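Local coordinates for arginine decarboxylase, A207R protein (Paramecium bursaria Chlorella virus 1, PDB 2NVA) that decarboxylates arginine to agmatine with the help of pyridoxal 5'-phosphate, using a fold like that of eukaryotic ornithine decarboxylase, at residues A[22-34]-A[53-65]. Residues are numbered along the deposited sequence; the frame is centred on the assembly and turned at random.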
ATOM      1  N   SER A  22      13.063  18.032   1.202  1.00 12.51           N
ATOM      2  CA  SER A  22      11.960  18.757   0.575  1.00 12.58           C
ATOM      3  C   SER A  22      12.273  20.234   0.471  1.00 12.67           C
ATOM      4  O   SER A  22      12.839  20.810   1.402  1.00 12.53           O
ATOM      5  CB  SER A  22      10.683  18.541   1.389  1.00 13.28           C
ATOM      6  OG  SER A  22      10.397  17.149   1.462  1.00 12.84           O
ATOM      7  N   SER A  23      11.911  20.843  -0.654  1.00 13.23           N
ATOM      8  CA  SER A  23      12.218  22.259  -0.879  1.00 13.85           C
ATOM      9  C   SER A  23      10.992  23.094  -1.237  1.00 13.61           C
ATOM     10  O   SER A  23      10.526  23.061  -2.379  1.00 13.02           O
ATOM     11  CB  SER A  23      13.293  22.430  -1.955  1.00 15.16           C
ATOM     12  OG  SER A  23      13.015  21.564  -3.042  1.00 17.90           O
ATOM     13  N   PRO A  24      10.478  23.854  -0.260  1.00 13.34           N
ATOM     14  CA  PRO A  24       9.374  24.773  -0.521  1.00 13.15           C
ATOM     15  C   PRO A  24       9.656  25.751  -1.670  1.00 13.15           C
ATOM     16  O   PRO A  24       8.730  26.093  -2.411  1.00 12.96           O
ATOM     17  CB  PRO A  24       9.207  25.527   0.806  1.00 13.81           C
ATOM     18  CG  PRO A  24       9.805  24.625   1.835  1.00 14.19           C
ATOM     19  CD  PRO A  24      10.876  23.823   1.164  1.00 13.48           C
ATOM     20  N   LYS A  25      10.910  26.181  -1.830  1.00 13.00           N
ATOM     21  CA  LYS A  25      11.263  27.152  -2.882  1.00 13.72           C
ATOM     22  C   LYS A  25      11.004  26.597  -4.282  1.00 13.27           C
ATOM     23  O   LYS A  25      10.605  27.335  -5.187  1.00 13.00           O
ATOM     24  CB  LYS A  25      12.725  27.580  -2.756  1.00 14.43           C
ATOM     25  CG  LYS A  25      13.091  28.089  -1.359  1.00 16.31           C
ATOM     26  CD  LYS A  25      12.578  29.497  -1.099  1.00 18.44           C
ATOM     27  CE  LYS A  25      12.599  29.843   0.408  1.00 19.78           C
ATOM     28  NZ  LYS A  25      11.540  29.034   1.153  1.00 19.59           N
ATOM     29  N   ILE A  26      11.238  25.298  -4.464  1.00 12.87           N
ATOM     30  CA  ILE A  26      10.919  24.659  -5.733  1.00 13.10           C
ATOM     31  C   ILE A  26       9.439  24.823  -6.058  1.00 12.89           C
ATOM     32  O   ILE A  26       9.074  25.197  -7.174  1.00 13.40           O
ATOM     33  CB  ILE A  26      11.368  23.164  -5.769  1.00 13.35           C
ATOM     34  CG1 ILE A  26      12.886  23.089  -5.993  1.00 14.12           C
ATOM     35  CG2 ILE A  26      10.620  22.393  -6.870  1.00 14.25           C
ATOM     36  CD1 ILE A  26      13.438  21.648  -6.072  1.00 15.98           C
ATOM     37  N   VAL A  27       8.589  24.566  -5.072  1.00 13.11           N
ATOM     38  CA  VAL A  27       7.140  24.646  -5.256  1.00 12.41           C
ATOM     39  C   VAL A  27       6.699  26.097  -5.474  1.00 12.69           C
ATOM     40  O   VAL A  27       5.861  26.350  -6.335  1.00 12.68           O
ATOM     41  CB  VAL A  27       6.400  24.007  -4.074  1.00 12.51           C
ATOM     42  CG1 VAL A  27       4.869  24.258  -4.148  1.00 12.41           C
ATOM     43  CG2 VAL A  27       6.696  22.510  -4.056  1.00 12.29           C
ATOM     44  N   GLU A  28       7.285  27.033  -4.720  1.00 12.42           N
ATOM     45  CA  GLU A  28       7.031  28.470  -4.951  1.00 13.26           C
ATOM     46  C   GLU A  28       7.310  28.889  -6.391  1.00 13.10           C
ATOM     47  O   GLU A  28       6.483  29.572  -7.015  1.00 13.24           O
ATOM     48  CB  GLU A  28       7.832  29.344  -3.980  1.00 13.85           C
ATOM     49  CG  GLU A  28       7.392  29.164  -2.520  1.00 14.55           C
ATOM     50  CD  GLU A  28       8.250  29.941  -1.540  1.00 16.99           C
ATOM     51  OE1 GLU A  28       7.700  30.344  -0.484  1.00 16.43           O
ATOM     52  OE2 GLU A  28       9.462  30.153  -1.819  1.00 16.35           O
ATOM     53  N   ASP A  29       8.464  28.484  -6.917  1.00 13.17           N
ATOM     54  CA  ASP A  29       8.815  28.765  -8.303  1.00 13.21           C
ATOM     55  C   ASP A  29       7.823  28.147  -9.273  1.00 13.16           C
ATOM     56  O   ASP A  29       7.465  28.768 -10.264  1.00 12.72           O
ATOM     57  CB  ASP A  29      10.241  28.293  -8.612  1.00 13.94           C
ATOM     58  CG  ASP A  29      11.296  29.095  -7.862  1.00 14.29           C
ATOM     59  OD1 ASP A  29      12.452  28.625  -7.809  1.00 16.01           O
ATOM     60  OD2 ASP A  29      10.989  30.203  -7.334  1.00 16.45           O
ATOM     61  N   LEU A  30       7.368  26.925  -8.978  1.00 12.70           N
ATOM     62  CA  LEU A  30       6.399  26.256  -9.833  1.00 12.82           C
ATOM     63  C   LEU A  30       5.016  26.891  -9.765  1.00 12.95           C
ATOM     64  O   LEU A  30       4.287  26.868 -10.759  1.00 13.04           O
ATOM     65  CB  LEU A  30       6.306  24.749  -9.520  1.00 12.82           C
ATOM     66  CG  LEU A  30       7.479  23.903 -10.046  1.00 13.09           C
ATOM     67  CD1 LEU A  30       7.485  22.512  -9.439  1.00 13.02           C
ATOM     68  CD2 LEU A  30       7.438  23.809 -11.583  1.00 15.03           C
ATOM     69  N   ILE A  31       4.646  27.430  -8.602  1.00 12.60           N
ATOM     70  CA  ILE A  31       3.389  28.165  -8.486  1.00 12.59           C
ATOM     71  C   ILE A  31       3.456  29.417  -9.357  1.00 12.94           C
ATOM     72  O   ILE A  31       2.498  29.756 -10.054  1.00 12.35           O
ATOM     73  CB  ILE A  31       3.057  28.514  -7.026  1.00 12.31           C
ATOM     74  CG1 ILE A  31       2.758  27.223  -6.242  1.00 12.59           C
ATOM     75  CG2 ILE A  31       1.871  29.512  -6.961  1.00 12.19           C
ATOM     76  CD1 ILE A  31       2.851  27.384  -4.730  1.00 12.89           C
ATOM     77  N   ASP A  32       4.614  30.077  -9.357  1.00 13.60           N
ATOM     78  CA  ASP A  32       4.811  31.236 -10.226  1.00 13.34           C
ATOM     79  C   ASP A  32       4.727  30.862 -11.700  1.00 13.29           C
ATOM     80  O   ASP A  32       4.190  31.628 -12.496  1.00 13.24           O
ATOM     81  CB  ASP A  32       6.148  31.938  -9.937  1.00 13.72           C
ATOM     82  CG  ASP A  32       6.165  32.621  -8.576  1.00 14.21           C
ATOM     83  OD1 ASP A  32       7.271  32.994  -8.119  1.00 14.33           O
ATOM     84  OD2 ASP A  32       5.091  32.779  -7.956  1.00 13.97           O
ATOM     85  N   GLN A  33       5.255  29.685 -12.044  1.00 13.33           N
ATOM     86  CA  GLN A  33       5.188  29.158 -13.401  1.00 13.23           C
ATOM     87  C   GLN A  33       3.756  28.822 -13.789  1.00 13.18           C
ATOM     88  O   GLN A  33       3.338  29.077 -14.914  1.00 13.09           O
ATOM     89  CB  GLN A  33       6.071  27.923 -13.554  1.00 13.49           C
ATOM     90  CG  GLN A  33       7.551  28.269 -13.695  1.00 14.41           C
ATOM     91  CD  GLN A  33       7.826  29.079 -14.953  1.00 17.61           C
ATOM     92  OE1 GLN A  33       7.994  30.301 -14.895  1.00 17.91           O
ATOM     93  NE2 GLN A  33       7.858  28.404 -16.108  1.00 17.68           N
ATOM     94  N   TRP A  34       3.010  28.241 -12.855  1.00 13.31           N
ATOM     95  CA  TRP A  34       1.608  27.935 -13.119  1.00 13.29           C
ATOM     96  C   TRP A  34       0.859  29.207 -13.525  1.00 12.95           C
ATOM     97  O   TRP A  34       0.103  29.199 -14.486  1.00 13.55           O
ATOM     98  CB  TRP A  34       0.932  27.303 -11.899  1.00 13.31           C
ATOM     99  CG  TRP A  34      -0.525  27.002 -12.144  1.00 13.16           C
ATOM    100  CD1 TRP A  34      -1.581  27.884 -12.063  1.00 13.17           C
ATOM    101  CD2 TRP A  34      -1.086  25.746 -12.548  1.00 13.08           C
ATOM    102  NE1 TRP A  34      -2.760  27.239 -12.374  1.00 12.75           N
ATOM    103  CE2 TRP A  34      -2.484  25.927 -12.667  1.00 13.35           C
ATOM    104  CE3 TRP A  34      -0.545  24.472 -12.790  1.00 13.60           C
ATOM    105  CZ2 TRP A  34      -3.345  24.885 -13.037  1.00 13.81           C
ATOM    106  CZ3 TRP A  34      -1.403  23.440 -13.158  1.00 13.53           C
ATOM    107  CH2 TRP A  34      -2.780  23.655 -13.287  1.00 13.72           C
ATOM    108  N   GLU A  53       2.900  19.006   5.698  1.00 12.86           N
ATOM    109  CA  GLU A  53       2.355  20.253   6.237  1.00 13.28           C
ATOM    110  C   GLU A  53       3.095  21.528   5.815  1.00 13.12           C
ATOM    111  O   GLU A  53       2.477  22.604   5.746  1.00 13.80           O
ATOM    112  CB  GLU A  53       2.112  20.182   7.745  1.00 13.96           C
ATOM    113  CG  GLU A  53       3.332  20.155   8.611  1.00 16.82           C
ATOM    114  CD  GLU A  53       2.959  20.089  10.102  1.00 18.65           C
ATOM    115  OE1 GLU A  53       3.489  20.892  10.894  1.00 18.15           O
ATOM    116  OE2 GLU A  53       2.121  19.219  10.470  1.00 18.79           O
ATOM    117  N   VAL A  54       4.388  21.408   5.525  1.00 12.87           N
ATOM    118  CA  VAL A  54       5.151  22.554   5.001  1.00 13.05           C
ATOM    119  C   VAL A  54       4.735  22.867   3.563  1.00 13.05           C
ATOM    120  O   VAL A  54       4.619  24.037   3.185  1.00 13.26           O
ATOM    121  CB  VAL A  54       6.680  22.313   5.121  1.00 12.77           C
ATOM    122  CG1 VAL A  54       7.474  23.370   4.362  1.00 13.72           C
ATOM    123  CG2 VAL A  54       7.086  22.308   6.592  1.00 13.41           C
ATOM    124  N   LEU A  55       4.506  21.817   2.773  1.00 12.75           N
ATOM    125  CA  LEU A  55       4.017  21.984   1.406  1.00 12.81           C
ATOM    126  C   LEU A  55       2.664  22.700   1.405  1.00 12.59           C
ATOM    127  O   LEU A  55       2.455  23.628   0.624  1.00 13.02           O
ATOM    128  CB  LEU A  55       3.875  20.623   0.708  1.00 12.67           C
ATOM    129  CG  LEU A  55       3.374  20.608  -0.739  1.00 12.71           C
ATOM    130  CD1 LEU A  55       4.296  21.405  -1.660  1.00 13.24           C
ATOM    131  CD2 LEU A  55       3.211  19.178  -1.249  1.00 14.35           C
ATOM    132  N   LEU A  56       1.767  22.266   2.287  1.00 12.70           N
ATOM    133  CA  LEU A  56       0.432  22.842   2.347  1.00 12.72           C
ATOM    134  C   LEU A  56       0.493  24.304   2.792  1.00 12.62           C
ATOM    135  O   LEU A  56      -0.228  25.141   2.255  1.00 12.83           O
ATOM    136  CB  LEU A  56      -0.471  22.033   3.276  1.00 12.85           C
ATOM    137  CG  LEU A  56      -0.760  20.574   2.912  1.00 13.24           C
ATOM    138  CD1 LEU A  56      -1.659  19.941   3.979  1.00 12.56           C
ATOM    139  CD2 LEU A  56      -1.389  20.428   1.522  1.00 13.55           C
ATOM    140  N   LYS A  57       1.351  24.604   3.765  1.00 12.36           N
ATOM    141  CA  LYS A  57       1.524  25.998   4.207  1.00 13.08           C
ATOM    142  C   LYS A  57       2.093  26.869   3.086  1.00 13.00           C
ATOM    143  O   LYS A  57       1.700  28.029   2.926  1.00 13.52           O
ATOM    144  CB  LYS A  57       2.386  26.072   5.476  1.00 12.91           C
ATOM    145  CG  LYS A  57       2.675  27.491   6.011  1.00 15.09           C
ATOM    146  CD  LYS A  57       1.391  28.274   6.289  1.00 14.98           C
ATOM    147  CE  LYS A  57       1.702  29.561   7.067  1.00 16.92           C
ATOM    148  NZ  LYS A  57       0.541  30.534   7.045  1.00 16.96           N
ATOM    149  N   THR A  58       3.025  26.308   2.322  1.00 13.00           N
ATOM    150  CA  THR A  58       3.620  27.004   1.184  1.00 13.43           C
ATOM    151  C   THR A  58       2.572  27.347   0.127  1.00 13.73           C
ATOM    152  O   THR A  58       2.557  28.459  -0.403  1.00 13.66           O
ATOM    153  CB  THR A  58       4.744  26.166   0.557  1.00 13.71           C
ATOM    154  OG1 THR A  58       5.741  25.895   1.553  1.00 14.21           O
ATOM    155  CG2 THR A  58       5.393  26.904  -0.607  1.00 13.68           C
ATOM    156  N   MET A  59       1.710  26.375  -0.169  1.00 13.40           N
ATOM    157  CA  MET A  59       0.548  26.551  -1.048  1.00 14.39           C
ATOM    158  C   MET A  59      -0.336  27.687  -0.518  1.00 13.95           C
ATOM    159  O   MET A  59      -0.693  28.616  -1.249  1.00 14.21           O
ATOM    160  CB  MET A  59      -0.315  25.264  -1.081  1.00 13.90           C
ATOM    161  CG  MET A  59       0.281  23.981  -1.765  1.00 16.83           C
ATOM    162  SD  MET A  59       0.695  24.272  -3.507  1.00 16.96           S
ATOM    163  CE  MET A  59       1.428  22.684  -3.817  1.00 15.33           C
ATOM    164  N   CYS A  60      -0.691  27.584   0.762  1.00 13.52           N
ATOM    165  CA  CYS A  60      -1.595  28.533   1.410  1.00 13.43           C
ATOM    166  C   CYS A  60      -1.095  29.973   1.236  1.00 13.69           C
ATOM    167  O   CYS A  60      -1.854  30.858   0.818  1.00 13.41           O
ATOM    168  CB  CYS A  60      -1.720  28.198   2.895  1.00 13.59           C
ATOM    169  SG  CYS A  60      -2.574  29.449   3.889  1.00 15.44           S
ATOM    170  N   ASP A  61       0.181  30.188   1.562  1.00 12.86           N
ATOM    171  CA  ASP A  61       0.810  31.511   1.492  1.00 13.63           C
ATOM    172  C   ASP A  61       0.957  32.080   0.072  1.00 13.59           C
ATOM    173  O   ASP A  61       1.107  33.296  -0.098  1.00 13.44           O
ATOM    174  CB  ASP A  61       2.189  31.457   2.186  1.00 13.09           C
ATOM    175  CG  ASP A  61       2.077  31.250   3.700  1.00 14.57           C
ATOM    176  OD1 ASP A  61       0.966  31.421   4.263  1.00 14.71           O
ATOM    177  OD2 ASP A  61       3.105  30.908   4.328  1.00 15.47           O
ATOM    178  N   LYS A  62       0.946  31.199  -0.930  1.00 13.12           N
ATOM    179  CA  LYS A  62       1.077  31.593  -2.328  1.00 13.33           C
ATOM    180  C   LYS A  62      -0.291  31.735  -2.977  1.00 13.22           C
ATOM    181  O   LYS A  62      -0.400  31.862  -4.199  1.00 13.54           O
ATOM    182  CB  LYS A  62       1.956  30.609  -3.099  1.00 13.60           C
ATOM    183  CG  LYS A  62       3.446  30.628  -2.707  1.00 14.91           C
ATOM    184  CD  LYS A  62       4.186  31.849  -3.245  1.00 15.31           C
ATOM    185  CE  LYS A  62       4.484  31.727  -4.729  1.00 14.77           C
ATOM    186  NZ  LYS A  62       5.102  33.013  -5.206  1.00 15.14           N
ATOM    187  N   ASN A  63      -1.327  31.718  -2.143  1.00 13.46           N
ATOM    188  CA  ASN A  63      -2.717  31.901  -2.581  1.00 13.26           C
ATOM    189  C   ASN A  63      -3.257  30.776  -3.463  1.00 13.07           C
ATOM    190  O   ASN A  63      -4.185  30.973  -4.239  1.00 12.98           O
ATOM    191  CB  ASN A  63      -2.904  33.275  -3.240  1.00 14.08           C
ATOM    192  CG  ASN A  63      -2.796  34.403  -2.249  1.00 16.35           C
ATOM    193  OD1 ASN A  63      -3.376  34.341  -1.150  1.00 17.22           O
ATOM    194  ND2 ASN A  63      -2.053  35.458  -2.614  1.00 16.34           N
ATOM    195  N   VAL A  64      -2.668  29.597  -3.332  1.00 12.59           N
ATOM    196  CA  VAL A  64      -3.170  28.399  -4.011  1.00 12.23           C
ATOM    197  C   VAL A  64      -4.331  27.850  -3.186  1.00 12.17           C
ATOM    198  O   VAL A  64      -4.291  27.927  -1.955  1.00 12.68           O
ATOM    199  CB  VAL A  64      -2.054  27.327  -4.141  1.00 12.03           C
ATOM    200  CG1 VAL A  64      -2.575  26.034  -4.793  1.00 11.74           C
ATOM    201  CG2 VAL A  64      -0.854  27.878  -4.948  1.00 13.16           C
ATOM    202  N   ASN A  65      -5.360  27.327  -3.861  1.00 11.48           N
ATOM    203  CA  ASN A  65      -6.517  26.759  -3.174  1.00 11.44           C
ATOM    204  C   ASN A  65      -6.389  25.241  -3.069  1.00 11.58           C
ATOM    205  O   ASN A  65      -5.331  24.710  -3.372  1.00 11.29           O
ATOM    206  CB  ASN A  65      -7.810  27.198  -3.860  1.00 11.73           C
ATOM    207  CG  ASN A  65      -8.082  28.675  -3.688  1.00 11.59           C
ATOM    208  OD1 ASN A  65      -7.467  29.343  -2.854  1.00 12.21           O
ATOM    209  ND2 ASN A  65      -9.022  29.196  -4.470  1.00 12.54           N
TER
HETATM  210  O   HOH W   1       5.089  30.467   0.313  1.00 15.71           O
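I31 and V27 point their side chains into the gap between helix 24-34 and helix 53-61, whose axes come within 9.9 Å at their closest and diverge by 34°. The I31 tip, CD1, reaches V64 CG2 and K62 CB, both at 3.7 Å, and M59 SD beyond. V27 spreads its two methyls over L55 CD1, CG2 coming to 3.6 Å, while its CG1 also meets M59 CE, brought round by the bend at chi2 (-59°). Toward the N-terminal ends, P24 CG lies against V54 CG1.

The polar contacts follow the more exposed edge, at E28, D32 and K62. Beside it the buried T58 lays CG2, anti to the backbone N, against E28 CG at 3.6 Å; its OG1 donates to V54 O, on the face of that carbonyl opposite the T58 N bond. One water donates to E28 OE1 and, weakly, to T58 O. K62, folded at chi2 and chi3, passes beside E28 O to form a salt bridge from NZ to D32 OD2 (2.8 Å), on the syn side. The Schellman motif at N63 ends its helix and turns V64 back toward I31.

F257 touches both I31 and M59. Helix 24-37 precedes strand 41-46 and helix 53-61 follows it, side by side outside the pyridoxal phosphate-binding TIM barrel.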